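Platelet aggregation factor Sm-hPAF (Streptococcus mitis, PDB 4GWI) binds fucosylated Lewis glycans through the F-type lectin domain described here and, as a cholesterol-dependent cytolysin, probably forms pores in cholesterol-containing host membranes. Local coordinates at residues G27-A32 against A55-D60; A32-V37 against H43-H48; S39-G42 against T47-N50; V99-F104 against K126-T131. The protein carries 2 engineered substitutions. All coordinates share one frame; numbering follows the deposited sequence.

Contacts 1, 2 and 3 lie in and around the long connection between strands 17-20 and 56-61, and all three are largely buried; contact 4 sits on the surface, about 20 Å from contact 2 (centre to centre). Contact 1 fixes a 3-10 turn to strand 56-61 with one tryptophan. Ala32 passes from it into contact 2, where oxygen atoms gather on calcium. Contact 3 takes over Thr47 and His48 from contact 2 and turns to aromatic and sugar contacts at the glycan pocket. Contact 4 shares a sheet with contact 1, since strands 56-61 and 124-129 are neighbours, but replaces indole and metal chemistry with salt bridges among charged side chains.

Contact 1: residues G27-A32 against A55-D60; sequences GAATRA and AWWQVD. Unlike the reference sequence in segment 27-32: Thr30 (reference Ala). With MG (magnesium ion), chain E; CA (calcium ion), chain F.
The carbonyl oxygen of Ala29 is gripped by two N-H groups that approach from opposite faces of its plane. One is the indole of Trp57, whose NE1 lies 2.9 Å from Ala29 O in a nearly straight bond (172° at the hydrogen). The other is local: Ala32 N reaches Ala29 O at 3.2 Å, closing the 3-10 turn of residues 29-32. The oxygen lies almost in the indole plane, at the ring's edge, where the N-H points. Trp57 CG stands anti to the backbone N (chi1 173°), which carries the ring off strand 56-61 toward the turn. The six-membered part of the indole then meets a methyl group, with Ala32 CB 3.6 Å from Trp57 CZ2, while Ala29 CB rests near CD1 of Trp57 at 3.9 Å. Alanine suits both positions, because its small side chain lets the turn come close to the broad ring. Leu138 and Val141 of strand 138-145 also pack on Trp57. Between the two alanines, Arg31 gives its carbonyl oxygen to the calcium ion, 2.2 Å away. A buried indole N-H is therefore paired with a carbonyl of the very turn that supplies a calcium ligand, tying the metal-binding loop to the sheet.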
loop_
_atom_site.group_PDB
_atom_site.type_symbol
_atom_site.label_atom_id
_atom_site.label_comp_id
_atom_site.label_asym_id
_atom_site.label_seq_id
_atom_site.Cartn_x
_atom_site.Cartn_y
_atom_site.Cartn_z
ATOM N N GLY A 27 -12.548 3.861 -7.670
ATOM C CA GLY A 27 -11.668 3.013 -6.773
ATOM C C GLY A 27 -11.079 3.842 -5.608
ATOM O O GLY A 27 -9.882 4.097 -5.518
ATOM N N ALA A 28 -11.974 4.229 -4.695
ATOM C CA ALA A 28 -11.612 5.054 -3.573
ATOM C C ALA A 28 -10.433 4.500 -2.760
ATOM O O ALA A 28 -10.308 3.288 -2.531
ATOM C CB ALA A 28 -12.826 5.078 -2.617
ATOM N N ALA A 29 -9.551 5.431 -2.355
ATOM C CA ALA A 29 -8.337 5.048 -1.640
ATOM C C ALA A 29 -8.647 4.280 -0.347
ATOM O O ALA A 29 -7.865 3.410 0.027
ATOM C CB ALA A 29 -7.540 6.321 -1.225
ATOM N N THR A 30 -9.805 4.566 0.231
ATOM C CA THR A 30 -10.149 3.883 1.517
ATOM C C THR A 30 -10.463 2.403 1.270
ATOM O O THR A 30 -10.438 1.633 2.241
ATOM C CB THR A 30 -11.318 4.544 2.213
ATOM O OG1 THR A 30 -12.380 4.775 1.271
ATOM C CG2 THR A 30 -10.931 5.865 2.733
ATOM N N ARG A 31 -10.595 1.971 0.009
ATOM C CA ARG A 31 -10.800 0.494 -0.199
ATOM C C ARG A 31 -9.620 -0.343 0.175
ATOM O O ARG A 31 -9.710 -1.585 0.364
ATOM C CB ARG A 31 -11.158 0.260 -1.658
ATOM C CG ARG A 31 -12.545 0.811 -1.977
ATOM C CD ARG A 31 -12.763 0.654 -3.488
ATOM N NE ARG A 31 -14.149 1.163 -3.773
ATOM C CZ ARG A 31 -14.730 0.937 -4.968
ATOM N NH1 ARG A 31 -16.035 1.342 -5.157
ATOM N NH2 ARG A 31 -14.068 0.341 -5.984
ATOM N N ALA A 32 -8.396 0.242 0.293
ATOM C CA ALA A 32 -7.248 -0.578 0.671
ATOM C C ALA A 32 -7.065 -0.670 2.191
ATOM O O ALA A 32 -6.185 -1.389 2.627
ATOM C CB ALA A 32 -5.914 0.040 0.015
ATOM N N ALA A 55 1.978 7.214 -10.079
ATOM C CA ALA A 55 0.747 7.148 -9.202
ATOM C C ALA A 55 1.205 6.703 -7.782
ATOM O O ALA A 55 2.190 5.962 -7.619
ATOM C CB ALA A 55 -0.160 6.087 -9.794
ATOM N N TRP A 56 0.415 7.134 -6.806
ATOM C CA TRP A 56 0.765 6.726 -5.443
ATOM C C TRP A 56 -0.527 6.609 -4.583
ATOM O O TRP A 56 -1.565 7.155 -4.927
ATOM C CB TRP A 56 1.814 7.706 -4.774
ATOM C CG TRP A 56 1.319 9.153 -4.705
ATOM C CD1 TRP A 56 1.576 10.185 -5.654
ATOM C CD2 TRP A 56 0.347 9.727 -3.787
ATOM N NE1 TRP A 56 0.924 11.352 -5.278
ATOM C CE2 TRP A 56 0.163 11.142 -4.171
ATOM C CE3 TRP A 56 -0.280 9.273 -2.601
ATOM C CZ2 TRP A 56 -0.758 11.993 -3.498
ATOM C CZ3 TRP A 56 -1.168 10.121 -1.934
ATOM C CH2 TRP A 56 -1.410 11.468 -2.378
ATOM N N TRP A 57 -0.348 5.920 -3.453
ATOM C CA TRP A 57 -1.442 5.759 -2.454
ATOM C C TRP A 57 -0.774 5.877 -1.099
ATOM O O TRP A 57 0.412 5.484 -0.930
ATOM C CB TRP A 57 -1.988 4.329 -2.689
ATOM C CG TRP A 57 -2.996 3.960 -1.614
ATOM C CD1 TRP A 57 -4.435 4.077 -1.706
ATOM C CD2 TRP A 57 -2.717 3.386 -0.317
ATOM N NE1 TRP A 57 -5.010 3.629 -0.483
ATOM C CE2 TRP A 57 -4.020 3.204 0.326
ATOM C CE3 TRP A 57 -1.532 3.008 0.357
ATOM C CZ2 TRP A 57 -4.129 2.737 1.629
ATOM C CZ3 TRP A 57 -1.636 2.522 1.663
ATOM C CH2 TRP A 57 -2.933 2.325 2.249
ATOM N N GLN A 58 -1.477 6.413 -0.084
ATOM C CA GLN A 58 -0.873 6.611 1.235
ATOM C C GLN A 58 -1.917 6.356 2.312
ATOM O O GLN A 58 -3.119 6.658 2.107
ATOM C CB GLN A 58 -0.435 8.078 1.318
ATOM C CG GLN A 58 0.188 8.419 2.684
ATOM C CD GLN A 58 0.643 9.864 2.580
ATOM O OE1 GLN A 58 -0.140 10.778 2.865
ATOM N NE2 GLN A 58 1.839 10.011 2.079
ATOM N N VAL A 59 -1.469 5.799 3.456
ATOM C CA VAL A 59 -2.347 5.803 4.642
ATOM C C VAL A 59 -1.623 6.613 5.747
ATOM O O VAL A 59 -0.391 6.536 5.932
ATOM C CB VAL A 59 -2.630 4.367 5.085
ATOM C CG1 VAL A 59 -1.322 3.540 5.297
ATOM C CG2 VAL A 59 -3.599 4.367 6.356
ATOM N N ASP A 60 -2.452 7.381 6.468
ATOM C CA ASP A 60 -1.995 8.153 7.697
ATOM C C ASP A 60 -2.339 7.295 8.869
ATOM O O ASP A 60 -3.567 7.107 9.199
ATOM C CB ASP A 60 -2.717 9.482 7.692
ATOM C CG ASP A 60 -2.324 10.339 8.854
ATOM O OD1 ASP A 60 -1.583 9.866 9.691
ATOM O OD2 ASP A 60 -2.895 11.455 8.885
HETATM MG MG MG E . -3.785 13.051 7.697
HETATM CA CA CA F . -9.862 -3.823 0.440
HETATM O O HOH W 1 -1.990 14.374 7.936
HETATM O O HOH W 2 -3.252 12.564 5.983
HETATM O O HOH W 3 -4.795 14.799 6.941
#

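Contact 2: residues A32-V37 against H43-H48; sequences AVDGNV and HHSVTH. With CA (calcium ion), chain F; MG (magnesium ion), chain C; FUC (alpha-L-fucopyranose), chain B.
Ser45 turns its side chain toward Asp34 and Asn36, and each of its atoms has a neighbour there. Its CB lies 3.6 Å from Asp34 OD2 and packs near the CB of Asn36. At the tip, Ser45 OG is a calcium ligand at 2.4 Å and also donates a hydrogen bond to Asp34 OD2, 2.6 Å away, on the syn side of that oxygen. The hydroxyl thus spends a lone pair on the metal and its hydrogen on the carboxylate. Asp34 divides its work in the same way: OD1 binds the calcium ion at 2.5 Å, while OD2 holds the serine. Its CG sits between the backbone N and the carbonyl carbon (chi1 65°), a rotation that turns the carboxylate back over its own backbone, where OD1 also receives a weak bond from Asn36 N. Two backbone oxygens of the same segments join them, Asn36 O at 2.3 Å and Ser45 O at 2.6 Å from the ion. Arg31 O, Ala139 O and Glu140 OE1 complete seven ligands, all oxygen, as suits a hard cation. Beside this polar cluster, Thr47 CG2 meets Ala32 CB at 3.6 Å; the hydroxyl of Thr47 is engaged by Leu138 N. His43 looks outward instead, binding a magnesium ion through NE2 with five waters around the metal. Two loop segments drawn together on a calcium ion, the second leading into His48 of the fucose pocket, are characteristic of the F-type lectin fold.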
loop_
_atom_site.group_PDB
_atom_site.type_symbol
_atom_site.label_atom_id
_atom_site.label_comp_id
_atom_site.label_asym_id
_atom_site.label_seq_id
_atom_site.Cartn_x
_atom_site.Cartn_y
_atom_site.Cartn_z
ATOM N N ALA A 32 -8.396 0.242 0.293
ATOM C CA ALA A 32 -7.248 -0.578 0.671
ATOM C C ALA A 32 -7.065 -0.670 2.191
ATOM O O ALA A 32 -6.185 -1.389 2.627
ATOM C CB ALA A 32 -5.914 0.040 0.015
ATOM N N VAL A 33 -7.942 0.030 2.925
ATOM C CA VAL A 33 -7.895 -0.122 4.406
ATOM C C VAL A 33 -9.294 -0.437 4.982
ATOM O O VAL A 33 -9.601 -0.171 6.156
ATOM C CB VAL A 33 -7.257 1.135 5.115
ATOM C CG1 VAL A 33 -5.751 1.166 4.734
ATOM C CG2 VAL A 33 -8.030 2.404 4.739
ATOM N N ASP A 34 -10.080 -1.141 4.159
ATOM C CA ASP A 34 -11.443 -1.430 4.609
ATOM C C ASP A 34 -11.549 -2.806 5.245
ATOM O O ASP A 34 -12.736 -3.203 5.541
ATOM C CB ASP A 34 -12.442 -1.290 3.414
ATOM C CG ASP A 34 -12.202 -2.322 2.324
ATOM O OD1 ASP A 34 -11.290 -3.119 2.340
ATOM O OD2 ASP A 34 -13.066 -2.306 1.373
ATOM N N GLY A 35 -10.469 -3.541 5.462
ATOM C CA GLY A 35 -10.540 -4.821 6.154
ATOM C C GLY A 35 -11.013 -5.904 5.266
ATOM O O GLY A 35 -11.412 -7.005 5.783
ATOM N N ASN A 36 -10.875 -5.774 3.939
ATOM C CA ASN A 36 -11.299 -6.805 2.993
ATOM C C ASN A 36 -10.248 -6.980 1.945
ATOM O O ASN A 36 -10.009 -6.005 1.120
ATOM C CB ASN A 36 -12.621 -6.302 2.367
ATOM C CG ASN A 36 -13.237 -7.363 1.446
ATOM O OD1 ASN A 36 -12.607 -8.353 1.102
ATOM N ND2 ASN A 36 -14.498 -7.052 1.005
ATOM N N VAL A 37 -9.559 -8.110 1.907
ATOM C CA VAL A 37 -8.494 -8.359 0.926
ATOM C C VAL A 37 -8.964 -8.891 -0.445
ATOM O O VAL A 37 -8.152 -9.209 -1.290
ATOM C CB VAL A 37 -7.389 -9.277 1.473
ATOM C CG1 VAL A 37 -6.841 -8.684 2.778
ATOM C CG2 VAL A 37 -7.969 -10.746 1.727
ATOM N N HIS A 43 -15.828 -6.604 -6.879
ATOM C CA HIS A 43 -16.336 -6.723 -5.533
ATOM C C HIS A 43 -16.109 -5.474 -4.636
ATOM O O HIS A 43 -16.447 -5.445 -3.448
ATOM C CB HIS A 43 -15.754 -7.962 -4.879
ATOM C CG HIS A 43 -16.069 -9.232 -5.627
ATOM N ND1 HIS A 43 -15.497 -10.390 -5.240
ATOM C CD2 HIS A 43 -16.921 -9.510 -6.676
ATOM C CE1 HIS A 43 -15.901 -11.410 -6.103
ATOM N NE2 HIS A 43 -16.801 -10.865 -6.956
ATOM N N HIS A 44 -15.551 -4.408 -5.313
ATOM C CA HIS A 44 -15.551 -3.044 -4.724
ATOM C C HIS A 44 -14.562 -2.808 -3.597
ATOM O O HIS A 44 -14.775 -1.850 -2.851
ATOM C CB HIS A 44 -16.968 -2.598 -4.250
ATOM C CG HIS A 44 -18.020 -2.753 -5.314
ATOM N ND1 HIS A 44 -17.900 -2.180 -6.506
ATOM C CD2 HIS A 44 -19.267 -3.397 -5.280
ATOM C CE1 HIS A 44 -19.035 -2.431 -7.246
ATOM N NE2 HIS A 44 -19.863 -3.166 -6.501
ATOM N N SER A 45 -13.564 -3.666 -3.442
ATOM C CA SER A 45 -12.643 -3.470 -2.294
ATOM C C SER A 45 -11.215 -3.225 -2.824
ATOM O O SER A 45 -10.251 -3.418 -2.057
ATOM C CB SER A 45 -12.704 -4.696 -1.334
ATOM O OG SER A 45 -12.120 -4.268 -0.055
ATOM N N VAL A 46 -11.100 -2.757 -4.089
ATOM C CA VAL A 46 -9.763 -2.508 -4.673
ATOM C C VAL A 46 -9.744 -1.057 -5.136
ATOM O O VAL A 46 -10.716 -0.537 -5.709
ATOM C CB VAL A 46 -9.512 -3.449 -5.899
ATOM C CG1 VAL A 46 -8.158 -3.161 -6.564
ATOM C CG2 VAL A 46 -9.652 -4.980 -5.496
ATOM N N THR A 47 -8.591 -0.403 -4.887
ATOM C CA THR A 47 -8.505 1.040 -5.261
ATOM C C THR A 47 -8.124 1.158 -6.754
ATOM O O THR A 47 -7.785 0.152 -7.415
ATOM C CB THR A 47 -7.348 1.706 -4.503
ATOM O OG1 THR A 47 -6.060 1.156 -4.892
ATOM C CG2 THR A 47 -7.395 1.483 -2.958
ATOM N N HIS A 48 -8.173 2.422 -7.236
ATOM C CA HIS A 48 -7.719 2.647 -8.661
ATOM C C HIS A 48 -7.473 4.106 -8.846
ATOM O O HIS A 48 -8.351 4.944 -8.552
ATOM C CB HIS A 48 -8.918 2.221 -9.605
ATOM C CG HIS A 48 -8.509 1.839 -10.987
ATOM N ND1 HIS A 48 -7.746 2.636 -11.826
ATOM C CD2 HIS A 48 -8.863 0.696 -11.699
ATOM C CE1 HIS A 48 -7.611 1.974 -13.022
ATOM N NE2 HIS A 48 -8.275 0.791 -12.943
HETATM CA CA CA F . -9.862 -3.823 0.440
HETATM MG MG MG C . -17.993 -11.949 -8.406
HETATM C C1 FUC B . -10.375 -3.644 -16.322
HETATM C C2 FUC B . -9.134 -2.935 -16.831
HETATM C C3 FUC B . -9.373 -1.465 -16.982
HETATM C C4 FUC B . -9.778 -0.915 -15.630
HETATM C C5 FUC B . -11.014 -1.674 -15.199
HETATM C C6 FUC B . -11.541 -1.189 -13.868
HETATM O O2 FUC B . -8.774 -3.489 -18.087
HETATM O O3 FUC B . -8.218 -0.872 -17.418
HETATM O O4 FUC B . -8.710 -1.091 -14.738
HETATM O O5 FUC B . -10.764 -3.047 -15.115
HETATM O O HOH W 4 -16.846 -6.913 -1.157
HETATM O O HOH W 5 -19.606 -12.110 -7.041
HETATM O O HOH W 6 -18.738 -10.259 -9.145
HETATM O O HOH W 7 -16.463 -11.945 -9.759
HETATM O O HOH W 8 -17.264 -13.737 -7.635
HETATM O O HOH W 9 -19.124 -13.082 -9.779
#

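Contact 3: residues S39-G42 against T47-N50; sequences SDYG and THTN. With FUC (alpha-L-fucopyranose), chain B.
The rings of Tyr41 and His48 stand almost perpendicular, their planes at 87° and centroids 5.5 Å apart, in an offset T-shaped pair with the imidazole edge toward the phenol face. Over one face of the Tyr41 ring lies the methyl carbon of fucose, C6, 3.9 Å from CD1. At the ring's edge, near its plane, Tyr41 CE2 lies 3.6 Å from Thr47 O, a carbonyl whose hydrogen-bond partner is Ser137 OG. The phenol oxygen passes beside the root of the histidine, Tyr41 OH to His48 CB being 3.4 Å, and finds its own polar partner in the carbonyl of His25. With CG anti to the backbone N (chi1 -156°), His48 swings its ring toward Tyr41, and the two side chains cross at about a right angle. This is the fucose pocket of an F-type lectin domain, in which a histidine works with two arginines: His48 NE2 meets fucose O4 at 2.6 Å in a nearly straight hydrogen bond, and Arg75 and Arg83 also bond to the sugar. A flat ring suits position 41 because it gives the methyl group of fucose an apolar floor, while imidazole suits position 48 because it has a nitrogen for each of two partners. His48 ND1 donates to Thr49 O, 2.7 Å away and in the ring plane, fixing the rotation of the imidazole and so aiming NE2 at the sugar. On the other segment, Asp40 OD2 accepts from Gly42 N at 2.9 Å, an Asx turn that folds the chain around Tyr41.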
loop_
_atom_site.group_PDB
_atom_site.type_symbol
_atom_site.label_atom_id
_atom_site.label_comp_id
_atom_site.label_asym_id
_atom_site.label_seq_id
_atom_site.Cartn_x
_atom_site.Cartn_y
_atom_site.Cartn_z
ATOM N N SER A 39 -9.579 -9.471 -3.955
ATOM C CA SER A 39 -8.835 -8.820 -4.997
ATOM C C SER A 39 -9.539 -8.583 -6.324
ATOM O O SER A 39 -8.955 -8.087 -7.299
ATOM C CB SER A 39 -7.530 -9.572 -5.188
ATOM O OG SER A 39 -7.842 -10.848 -5.787
ATOM N N ASP A 40 -10.835 -8.939 -6.342
ATOM C CA ASP A 40 -11.584 -8.784 -7.595
ATOM C C ASP A 40 -12.184 -7.390 -7.607
ATOM O O ASP A 40 -12.991 -7.014 -6.758
ATOM C CB ASP A 40 -12.744 -9.824 -7.591
ATOM C CG ASP A 40 -13.533 -9.837 -8.916
ATOM O OD1 ASP A 40 -13.941 -11.030 -9.342
ATOM O OD2 ASP A 40 -13.758 -8.813 -9.510
ATOM N N TYR A 41 -11.776 -6.595 -8.624
ATOM C CA TYR A 41 -12.215 -5.177 -8.680
ATOM C C TYR A 41 -13.735 -5.028 -8.611
ATOM O O TYR A 41 -14.275 -4.103 -8.085
ATOM C CB TYR A 41 -11.680 -4.520 -9.999
ATOM C CG TYR A 41 -11.799 -3.019 -9.885
ATOM C CD1 TYR A 41 -12.854 -2.305 -10.374
ATOM C CD2 TYR A 41 -10.808 -2.333 -9.198
ATOM C CE1 TYR A 41 -12.977 -0.900 -10.194
ATOM C CE2 TYR A 41 -10.896 -0.961 -8.948
ATOM C CZ TYR A 41 -11.969 -0.246 -9.434
ATOM O OH TYR A 41 -12.084 1.101 -9.214
ATOM N N GLY A 42 -14.422 -6.033 -9.212
ATOM C CA GLY A 42 -15.913 -5.978 -9.266
ATOM C C GLY A 42 -16.588 -6.168 -7.909
ATOM O O GLY A 42 -17.831 -5.927 -7.788
ATOM N N THR A 47 -8.591 -0.403 -4.887
ATOM C CA THR A 47 -8.505 1.040 -5.261
ATOM C C THR A 47 -8.124 1.158 -6.754
ATOM O O THR A 47 -7.785 0.152 -7.415
ATOM C CB THR A 47 -7.348 1.706 -4.503
ATOM O OG1 THR A 47 -6.060 1.156 -4.892
ATOM C CG2 THR A 47 -7.395 1.483 -2.958
ATOM N N HIS A 48 -8.173 2.422 -7.236
ATOM C CA HIS A 48 -7.719 2.647 -8.661
ATOM C C HIS A 48 -7.473 4.106 -8.846
ATOM O O HIS A 48 -8.351 4.944 -8.552
ATOM C CB HIS A 48 -8.918 2.221 -9.605
ATOM C CG HIS A 48 -8.509 1.839 -10.987
ATOM N ND1 HIS A 48 -7.746 2.636 -11.826
ATOM C CD2 HIS A 48 -8.863 0.696 -11.699
ATOM C CE1 HIS A 48 -7.611 1.974 -13.022
ATOM N NE2 HIS A 48 -8.275 0.791 -12.943
ATOM N N THR A 49 -6.250 4.435 -9.302
ATOM C CA THR A 49 -5.993 5.834 -9.669
ATOM C C THR A 49 -6.187 6.011 -11.207
ATOM O O THR A 49 -6.492 5.037 -11.919
ATOM C CB THR A 49 -4.565 6.252 -9.374
ATOM O OG1 THR A 49 -3.640 5.505 -10.185
ATOM C CG2 THR A 49 -4.114 5.919 -7.880
ATOM N N ASN A 50 -6.015 7.268 -11.635
ATOM C CA ASN A 50 -5.964 7.431 -13.089
ATOM C C ASN A 50 -4.731 6.699 -13.616
ATOM O O ASN A 50 -3.783 6.394 -12.930
ATOM C CB ASN A 50 -5.807 8.907 -13.370
ATOM C CG ASN A 50 -7.029 9.737 -12.984
ATOM O OD1 ASN A 50 -8.146 9.228 -12.957
ATOM N ND2 ASN A 50 -6.829 11.055 -12.880
HETATM C C1 FUC B . -10.375 -3.644 -16.322
HETATM C C2 FUC B . -9.134 -2.935 -16.831
HETATM C C3 FUC B . -9.373 -1.465 -16.982
HETATM C C4 FUC B . -9.778 -0.915 -15.630
HETATM C C5 FUC B . -11.014 -1.674 -15.199
HETATM C C6 FUC B . -11.541 -1.189 -13.868
HETATM O O2 FUC B . -8.774 -3.489 -18.087
HETATM O O3 FUC B . -8.218 -0.872 -17.418
HETATM O O4 FUC B . -8.710 -1.091 -14.738
HETATM O O5 FUC B . -10.764 -3.047 -15.115
#

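Contact 4: residues V99-F104 against K126-T131; sequences VARQHF and KVELKT
Arg101 NH1 donates to Glu128 OE1 at 2.9 Å with an angle of 159°, a salt bridge between two strands that are not neighbours. Strand 87-92 runs between 98-104 and 124-129, so the long arginine and glutamate side chains must reach across it. Arg101 runs out extended and then bends at chi3 (-59°), which brings the guanidinium edge onto the carboxylate; OE1 lies near the guanidinium plane, although the arginine comes to OE1 from above the plane of the carboxylate. Glu128 OE2 accepts from Lys126 NZ at 2.8 Å, on its anti side, and from a water at 2.6 Å. That water in turn accepts from Arg101 NH2, 2.7 Å away, making a second, indirect link between the same two groups. Further acids share the arginine, Asp88 at NH1 and Glu98 at NH2. Farther along, the aliphatic CE of Lys130 rests 3.8 Å from His103 CE1. Both nitrogens of that imidazole are taken, ND1 by Asp88 and NE2 by Asp105, which is consistent with a protonated ring, although the coordinates cannot prove it. Long charged side chains suit this exposed face, where the methylenes can pack while the charged ends find acids, bases and water as partners. With acids set among the arginine, lysine and histidine, the positive charges here are probably largely balanced, and Glu128 is likely to stay ionised.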
loop_
_atom_site.group_PDB
_atom_site.type_symbol
_atom_site.label_atom_id
_atom_site.label_comp_id
_atom_site.label_asym_id
_atom_site.label_seq_id
_atom_site.Cartn_x
_atom_site.Cartn_y
_atom_site.Cartn_z
ATOM N N VAL A 99 11.664 8.112 6.079
ATOM C CA VAL A 99 12.521 7.403 7.016
ATOM C C VAL A 99 12.899 6.002 6.551
ATOM O O VAL A 99 13.859 5.403 7.119
ATOM C CB VAL A 99 11.938 7.359 8.441
ATOM C CG1 VAL A 99 11.623 8.755 9.010
ATOM C CG2 VAL A 99 10.632 6.588 8.526
ATOM N N ALA A 100 12.180 5.477 5.524
ATOM C CA ALA A 100 12.647 4.201 4.963
ATOM C C ALA A 100 12.041 4.042 3.603
ATOM O O ALA A 100 11.004 4.631 3.362
ATOM C CB ALA A 100 12.227 3.015 5.894
ATOM N N ARG A 101 12.667 3.268 2.738
ATOM C CA ARG A 101 12.192 3.085 1.360
ATOM C C ARG A 101 12.729 1.769 0.872
ATOM O O ARG A 101 13.916 1.484 1.037
ATOM C CB ARG A 101 12.674 4.265 0.456
ATOM C CG ARG A 101 12.288 4.094 -0.994
ATOM C CD ARG A 101 12.803 5.276 -1.872
ATOM N NE ARG A 101 12.289 6.527 -1.415
ATOM C CZ ARG A 101 11.202 7.162 -1.902
ATOM N NH1 ARG A 101 10.501 6.629 -2.903
ATOM N NH2 ARG A 101 10.825 8.341 -1.345
ATOM N N GLN A 102 11.855 0.913 0.291
ATOM C CA GLN A 102 12.294 -0.331 -0.366
ATOM C C GLN A 102 11.685 -0.374 -1.728
ATOM O O GLN A 102 10.514 -0.012 -1.916
ATOM C CB GLN A 102 11.816 -1.533 0.403
ATOM C CG GLN A 102 12.629 -1.690 1.686
ATOM C CD GLN A 102 12.213 -2.873 2.549
ATOM O OE1 GLN A 102 12.017 -3.981 2.030
ATOM N NE2 GLN A 102 12.156 -2.659 3.904
ATOM N N HIS A 103 12.463 -0.790 -2.701
ATOM C CA HIS A 103 12.031 -0.911 -4.070
ATOM C C HIS A 103 11.769 -2.359 -4.454
ATOM O O HIS A 103 12.491 -3.283 -4.027
ATOM C CB HIS A 103 13.152 -0.368 -4.960
ATOM C CG HIS A 103 12.850 -0.558 -6.438
ATOM N ND1 HIS A 103 11.955 0.219 -7.088
ATOM C CD2 HIS A 103 13.285 -1.533 -7.340
ATOM C CE1 HIS A 103 11.863 -0.219 -8.397
ATOM N NE2 HIS A 103 12.643 -1.305 -8.528
ATOM N N PHE A 104 10.741 -2.572 -5.283
ATOM C CA PHE A 104 10.365 -3.908 -5.780
ATOM C C PHE A 104 10.124 -3.933 -7.242
ATOM O O PHE A 104 9.454 -3.083 -7.788
ATOM C CB PHE A 104 9.075 -4.440 -5.089
ATOM C CG PHE A 104 9.251 -4.534 -3.606
ATOM C CD1 PHE A 104 9.814 -5.692 -3.062
ATOM C CD2 PHE A 104 9.023 -3.392 -2.783
ATOM C CE1 PHE A 104 10.140 -5.776 -1.680
ATOM C CE2 PHE A 104 9.338 -3.513 -1.435
ATOM C CZ PHE A 104 9.861 -4.661 -0.892
ATOM N N LYS A 126 3.416 4.739 2.306
ATOM C CA LYS A 126 3.039 5.147 0.944
ATOM C C LYS A 126 3.510 4.058 -0.021
ATOM O O LYS A 126 4.570 3.463 0.180
ATOM C CB LYS A 126 3.726 6.500 0.710
ATOM C CG LYS A 126 3.394 7.156 -0.544
ATOM C CD LYS A 126 3.963 8.629 -0.398
ATOM C CE LYS A 126 3.474 9.257 -1.686
ATOM N NZ LYS A 126 4.463 10.322 -1.946
ATOM N N VAL A 127 2.724 3.830 -1.089
ATOM C CA VAL A 127 3.128 2.929 -2.189
ATOM C C VAL A 127 3.234 3.895 -3.363
ATOM O O VAL A 127 2.289 4.592 -3.690
ATOM C CB VAL A 127 2.092 1.802 -2.455
ATOM C CG1 VAL A 127 2.513 0.964 -3.693
ATOM C CG2 VAL A 127 1.918 0.976 -1.170
ATOM N N GLU A 128 4.383 3.840 -4.053
ATOM C CA GLU A 128 4.627 4.820 -5.195
ATOM C C GLU A 128 5.040 3.997 -6.404
ATOM O O GLU A 128 6.078 3.326 -6.382
ATOM C CB GLU A 128 5.835 5.713 -4.864
ATOM C CG GLU A 128 5.560 6.656 -3.745
ATOM C CD GLU A 128 6.744 7.613 -3.411
ATOM O OE1 GLU A 128 7.867 7.369 -3.887
ATOM O OE2 GLU A 128 6.497 8.572 -2.630
ATOM N N LEU A 129 4.253 4.106 -7.483
ATOM C CA LEU A 129 4.697 3.497 -8.755
ATOM C C LEU A 129 5.764 4.380 -9.389
ATOM O O LEU A 129 5.707 5.568 -9.225
ATOM C CB LEU A 129 3.564 3.311 -9.753
ATOM C CG LEU A 129 2.469 2.332 -9.358
ATOM C CD1 LEU A 129 1.461 2.161 -10.511
ATOM C CD2 LEU A 129 3.012 0.998 -8.848
ATOM N N LYS A 130 6.716 3.711 -10.086
ATOM C CA LYS A 130 7.790 4.502 -10.740
ATOM C C LYS A 130 7.619 4.480 -12.253
ATOM O O LYS A 130 8.493 4.983 -12.986
ATOM C CB LYS A 130 9.156 3.963 -10.336
ATOM C CG LYS A 130 9.356 4.380 -8.848
ATOM C CD LYS A 130 10.482 3.570 -8.224
ATOM C CE LYS A 130 11.736 3.533 -9.079
ATOM N NZ LYS A 130 12.578 4.754 -8.887
ATOM N N THR A 131 6.516 3.955 -12.742
ATOM C CA THR A 131 6.267 3.762 -14.175
ATOM C C THR A 131 5.342 4.865 -14.752
ATOM O O THR A 131 4.618 5.611 -14.051
ATOM C CB THR A 131 5.608 2.416 -14.381
ATOM O OG1 THR A 131 4.398 2.439 -13.510
ATOM C CG2 THR A 131 6.582 1.251 -14.052
HETATM O O HOH W 10 8.649 9.908 -1.924
#